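Beta-d-glucoside glucohydrolase (Hypocrea jecorina, PDB 3ZZ1) probably hydrolyses terminal, non-reducing beta-D-glucosyl residues with release of beta-D-glucose, a step in cellulose breakdown. Local coordinates at residues A[205-209]-A[210-214]; A[278-282]-A[283-287]. All coordinates share one frame; numbering follows the deposited sequence.

Contact 1: A[205-209]-A[210-214]; sequences NKVNT and TWACE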
loop_
_atom_site.group_PDB
_atom_site.type_symbol
_atom_site.label_atom_id
_atom_site.label_comp_id
_atom_site.label_asym_id
_atom_site.label_seq_id
_atom_site.Cartn_x
_atom_site.Cartn_y
_atom_site.Cartn_z
ATOM N N ASN A 205 -14.069 10.059 -6.067
ATOM C CA ASN A 205 -14.508 9.866 -7.446
ATOM C C ASN A 205 -15.925 9.343 -7.569
ATOM O O ASN A 205 -16.534 8.923 -6.586
ATOM C CB ASN A 205 -13.550 8.928 -8.186
ATOM C CG ASN A 205 -13.361 7.610 -7.467
ATOM O OD1 ASN A 205 -12.684 7.551 -6.443
ATOM N ND2 ASN A 205 -13.957 6.542 -8.001
ATOM N N LYS A 206 -16.436 9.380 -8.792
ATOM C CA LYS A 206 -17.695 8.735 -9.123
ATOM C C LYS A 206 -17.435 7.300 -9.557
ATOM O O LYS A 206 -16.349 6.966 -10.044
ATOM C CB LYS A 206 -18.429 9.506 -10.223
ATOM C CG LYS A 206 -18.943 10.871 -9.802
ATOM C CD LYS A 206 -19.720 11.531 -10.925
ATOM C CE LYS A 206 -20.520 12.709 -10.419
ATOM N NZ LYS A 206 -20.947 13.611 -11.520
ATOM N N VAL A 207 -18.438 6.454 -9.348
ATOM C CA VAL A 207 -18.411 5.060 -9.766
ATOM C C VAL A 207 -19.696 4.849 -10.562
ATOM O O VAL A 207 -20.798 4.927 -10.005
ATOM C CB VAL A 207 -18.358 4.099 -8.545
ATOM C CG1 VAL A 207 -18.516 2.637 -8.980
ATOM C CG2 VAL A 207 -17.066 4.288 -7.757
ATOM N N ASN A 208 -19.554 4.608 -11.866
ATOM C CA ASN A 208 -20.701 4.554 -12.777
ATOM C C ASN A 208 -21.620 5.775 -12.673
ATOM O O ASN A 208 -22.844 5.635 -12.589
ATOM C CB ASN A 208 -21.495 3.252 -12.591
ATOM C CG ASN A 208 -21.008 2.139 -13.487
ATOM O OD1 ASN A 208 -19.804 1.924 -13.640
ATOM N ND2 ASN A 208 -21.943 1.418 -14.087
ATOM N N THR A 209 -21.006 6.962 -12.675
ATOM C CA THR A 209 -21.683 8.277 -12.596
ATOM C C THR A 209 -22.179 8.708 -11.204
ATOM O O THR A 209 -22.659 9.829 -11.047
ATOM C CB THR A 209 -22.846 8.453 -13.630
ATOM O OG1 THR A 209 -23.994 7.717 -13.195
ATOM C CG2 THR A 209 -22.431 8.003 -15.030
ATOM N N THR A 210 -22.056 7.832 -10.209
ATOM C CA THR A 210 -22.476 8.139 -8.839
ATOM C C THR A 210 -21.263 8.307 -7.916
ATOM O O THR A 210 -20.440 7.404 -7.817
ATOM C CB THR A 210 -23.383 7.023 -8.269
ATOM O OG1 THR A 210 -24.486 6.790 -9.158
ATOM C CG2 THR A 210 -23.913 7.403 -6.895
ATOM N N TRP A 211 -21.160 9.454 -7.242
ATOM C CA TRP A 211 -20.064 9.684 -6.290
ATOM C C TRP A 211 -19.985 8.546 -5.268
ATOM O O TRP A 211 -21.011 8.101 -4.737
ATOM C CB TRP A 211 -20.199 11.041 -5.588
ATOM C CG TRP A 211 -19.524 12.177 -6.323
ATOM C CD1 TRP A 211 -18.185 12.328 -6.543
ATOM C CD2 TRP A 211 -20.159 13.319 -6.922
ATOM N NE1 TRP A 211 -17.944 13.484 -7.247
ATOM C CE2 TRP A 211 -19.135 14.113 -7.494
ATOM C CE3 TRP A 211 -21.492 13.747 -7.031
ATOM C CZ2 TRP A 211 -19.402 15.314 -8.167
ATOM C CZ3 TRP A 211 -21.761 14.940 -7.703
ATOM C CH2 TRP A 211 -20.716 15.709 -8.263
ATOM N N ALA A 212 -18.763 8.081 -5.010
ATOM C CA ALA A 212 -18.522 6.895 -4.180
ATOM C C ALA A 212 -19.191 6.955 -2.809
ATOM O O ALA A 212 -19.634 5.935 -2.289
ATOM C CB ALA A 212 -17.030 6.646 -4.030
ATOM N N CYS A 213 -19.275 8.152 -2.235
ATOM C CA CYS A 213 -19.868 8.326 -0.907
ATOM C C CYS A 213 -21.406 8.414 -0.942
ATOM O O CYS A 213 -22.040 8.752 0.058
ATOM C CB CYS A 213 -19.232 9.528 -0.190
ATOM S SG CYS A 213 -17.484 9.243 0.263
ATOM N N GLU A 214 -21.984 8.083 -2.097
ATOM C CA GLU A 214 -23.435 8.139 -2.334
ATOM C C GLU A 214 -23.923 6.932 -3.119
ATOM O O GLU A 214 -25.072 6.889 -3.550
ATOM C CB GLU A 214 -23.789 9.389 -3.138
ATOM C CG GLU A 214 -23.450 10.653 -2.430
ATOM C CD GLU A 214 -23.993 11.878 -3.100
ATOM O OE1 GLU A 214 -24.133 11.904 -4.346
ATOM O OE2 GLU A 214 -24.266 12.832 -2.352
HETATM O O HOH W 1 -23.948 4.459 -10.448
#
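V207 and T210 form the hydrogen-bonded pair that closes the turn. V207 N gives a nearly straight bond to T210 O at 2.7 Å. T210 N returns a longer one to V207 O at 3.2 Å. One step out, A212 N reaches N205 O at 2.9 Å, and this donor lies in the carbonyl plane. T210 OG1 meets a water 2.7 Å away. The same water donates to N208 O, so it links the turn to the second strand. The side-chain amide of N205 folds back: its ND2 donates to K206 O and also to I161 O, while OD1 pairs with S203 OG. This buried amide is therefore held at both ends.

K206 and W211 are the antiparallel non-hydrogen-bonded pair. K206 CG lies anti to the carbonyl carbon (chi1 -68°), and the straight chain runs on across one face of the indole. K206 CE sits 3.4 Å from the centroid of the W211 six-membered ring, a CH-pi contact. K206 NZ lies over the same face, 4.1 Å from that W211 centroid, in cation-pi geometry. W211 NE1 is satisfied by E170 O, and the ring also stacks with H241. A leucine at W211 would probably leave the K206 ammonium without its aromatic partner and E170 O without the indole donor. Residues 205-212 make a tight antiparallel beta hairpin with a type I' turn from V207 to T210.

Contact 2: A[278-282]-A[283-287]; sequences NQVPT and SRVDD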
loop_
_atom_site.group_PDB
_atom_site.type_symbol
_atom_site.label_atom_id
_atom_site.label_comp_id
_atom_site.label_asym_id
_atom_site.label_seq_id
_atom_site.Cartn_x
_atom_site.Cartn_y
_atom_site.Cartn_z
ATOM N N ASN A 278 -38.491 13.434 7.794
ATOM C CA ASN A 278 -38.713 12.065 7.305
ATOM C C ASN A 278 -38.046 11.723 5.964
ATOM O O ASN A 278 -38.521 10.857 5.233
ATOM C CB ASN A 278 -40.221 11.748 7.259
ATOM C CG ASN A 278 -40.931 12.075 8.565
ATOM O OD1 ASN A 278 -41.931 12.800 8.577
ATOM N ND2 ASN A 278 -40.415 11.553 9.667
ATOM N N GLN A 279 -36.948 12.410 5.650
ATOM C CA GLN A 279 -36.172 12.123 4.440
ATOM C C GLN A 279 -35.145 11.017 4.665
ATOM O O GLN A 279 -34.826 10.262 3.745
ATOM C CB GLN A 279 -35.505 13.391 3.902
ATOM C CG GLN A 279 -36.489 14.410 3.345
ATOM C CD GLN A 279 -37.536 13.773 2.449
ATOM O OE1 GLN A 279 -38.689 13.593 2.849
ATOM N NE2 GLN A 279 -37.137 13.411 1.242
ATOM N N VAL A 280 -34.637 10.932 5.892
ATOM C CA VAL A 280 -33.799 9.816 6.319
ATOM C C VAL A 280 -34.469 9.146 7.516
ATOM O O VAL A 280 -34.694 9.795 8.543
ATOM C CB VAL A 280 -32.362 10.271 6.700
ATOM C CG1 VAL A 280 -31.539 9.094 7.215
ATOM C CG2 VAL A 280 -31.668 10.917 5.507
ATOM N N PRO A 281 -34.798 7.847 7.388
ATOM C CA PRO A 281 -35.409 7.130 8.505
ATOM C C PRO A 281 -34.465 7.053 9.703
ATOM O O PRO A 281 -33.240 6.992 9.529
ATOM C CB PRO A 281 -35.666 5.732 7.932
ATOM C CG PRO A 281 -34.708 5.600 6.791
ATOM C CD PRO A 281 -34.598 6.977 6.215
ATOM N N THR A 282 -35.034 7.079 10.905
ATOM C CA THR A 282 -34.254 6.966 12.132
ATOM C C THR A 282 -33.467 5.655 12.175
ATOM O O THR A 282 -32.354 5.614 12.703
ATOM C CB THR A 282 -35.149 7.048 13.372
ATOM O OG1 THR A 282 -36.272 6.178 13.197
ATOM C CG2 THR A 282 -35.643 8.463 13.584
ATOM N N SER A 283 -34.046 4.595 11.612
ATOM C CA SER A 283 -33.390 3.286 11.546
ATOM C C SER A 283 -32.025 3.361 10.861
ATOM O O SER A 283 -31.082 2.695 11.281
ATOM C CB SER A 283 -34.280 2.276 10.821
ATOM O OG SER A 283 -34.493 2.669 9.473
ATOM N N ARG A 284 -31.933 4.170 9.806
ATOM C CA ARG A 284 -30.674 4.373 9.092
ATOM C C ARG A 284 -29.612 5.022 9.983
ATOM O O ARG A 284 -28.474 4.556 10.021
ATOM C CB ARG A 284 -30.896 5.190 7.816
ATOM C CG ARG A 284 -29.680 5.317 6.896
ATOM C CD ARG A 284 -29.160 3.965 6.366
ATOM N NE ARG A 284 -28.144 3.377 7.237
ATOM C CZ ARG A 284 -26.859 3.736 7.255
ATOM N NH1 ARG A 284 -26.414 4.690 6.445
ATOM N NH2 ARG A 284 -26.016 3.140 8.088
ATOM N N VAL A 285 -29.994 6.082 10.695
ATOM C CA VAL A 285 -29.106 6.764 11.644
ATOM C C VAL A 285 -28.746 5.841 12.811
ATOM O O VAL A 285 -27.597 5.814 13.253
ATOM C CB VAL A 285 -29.717 8.104 12.148
ATOM C CG1 VAL A 285 -28.916 8.685 13.313
ATOM C CG2 VAL A 285 -29.798 9.115 11.001
ATOM N N ASP A 286 -29.725 5.081 13.294
ATOM C CA ASP A 286 -29.477 4.066 14.315
ATOM C C ASP A 286 -28.435 3.041 13.858
ATOM O O ASP A 286 -27.603 2.600 14.661
ATOM C CB ASP A 286 -30.780 3.369 14.713
ATOM C CG ASP A 286 -31.558 4.132 15.782
ATOM O OD1 ASP A 286 -31.097 5.200 16.253
ATOM O OD2 ASP A 286 -32.636 3.646 16.161
ATOM N N ASP A 287 -28.474 2.676 12.576
ATOM C CA ASP A 287 -27.479 1.773 11.997
ATOM C C ASP A 287 -26.085 2.404 11.919
ATOM O O ASP A 287 -25.093 1.720 12.170
ATOM C CB ASP A 287 -27.903 1.268 10.614
ATOM C CG ASP A 287 -26.960 0.193 10.071
ATOM O OD1 ASP A 287 -26.930 -0.923 10.629
ATOM O OD2 ASP A 287 -26.240 0.464 9.087
HETATM O O HOH W 2 -36.833 4.472 11.285
#
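P281 holds the N-cap position of helix 282-298, and its ring lies against the first turn. CG of P281 is 4.0 Å from R284 CB, and its CB is 3.6 Å from S283 OG. The two side chains of P281 and R284 meet at a slant. P281 O accepts a weak bond from R284 N. The next carbonyl, T282 O, takes a straighter bond from D286 N (2.7 Å), almost in line with the C=O, in the usual helical i to i+4 pattern.

V280 is buried beside the first turn. With CG1 anti to the backbone N (chi1 177°), that methyl is the branch that meets R284 CB and V285 CG2. V280 CG1 is 4.2 Å from V285 CG2, and the two valines cross at about a right angle. V280 also packs on A247 and N248 of helix 244-249, and V285 on V275 of helix 269-276.

At the exposed side, a water accepts from S283 N and lies 2.6 Å from T282 OG1. D286 directs OD1 to K28 in a salt bridge. A bend at R284 CG (chi2 61°) and another at CD carry the guanidinium off beyond the proline. NH1 bonds to A247 O and L251 O, and NH2 also pairs with D252. D287 OD2, which has R291 as a second partner, takes a salt bridge from R284 NH2 on its anti lone pair at 2.9 Å, tilted 23° from the guanidinium plane.

In the fold
Both contacts are local and lie within the family 3 N-terminal region. They follow in series and neither nests nor crosses. Contact 1 comes first, just after strand 199-202, and closes the turn between strands 206-207 and 210-211. This hairpin edges a small sheet with strand 173-174, and the C202-C213 disulfide ties the chain just past the hairpin back to strand 199-202. The chain then runs through helices 216-226, 244-249 and 269-276. Contact 2 turns it from helix 269-276 into helix 282-298. The contact centres are 22 Å apart and their nearest atoms about 9 Å, without touching. Helix 244-249 is touched from both: by T210 and E214, and by V280 and P281.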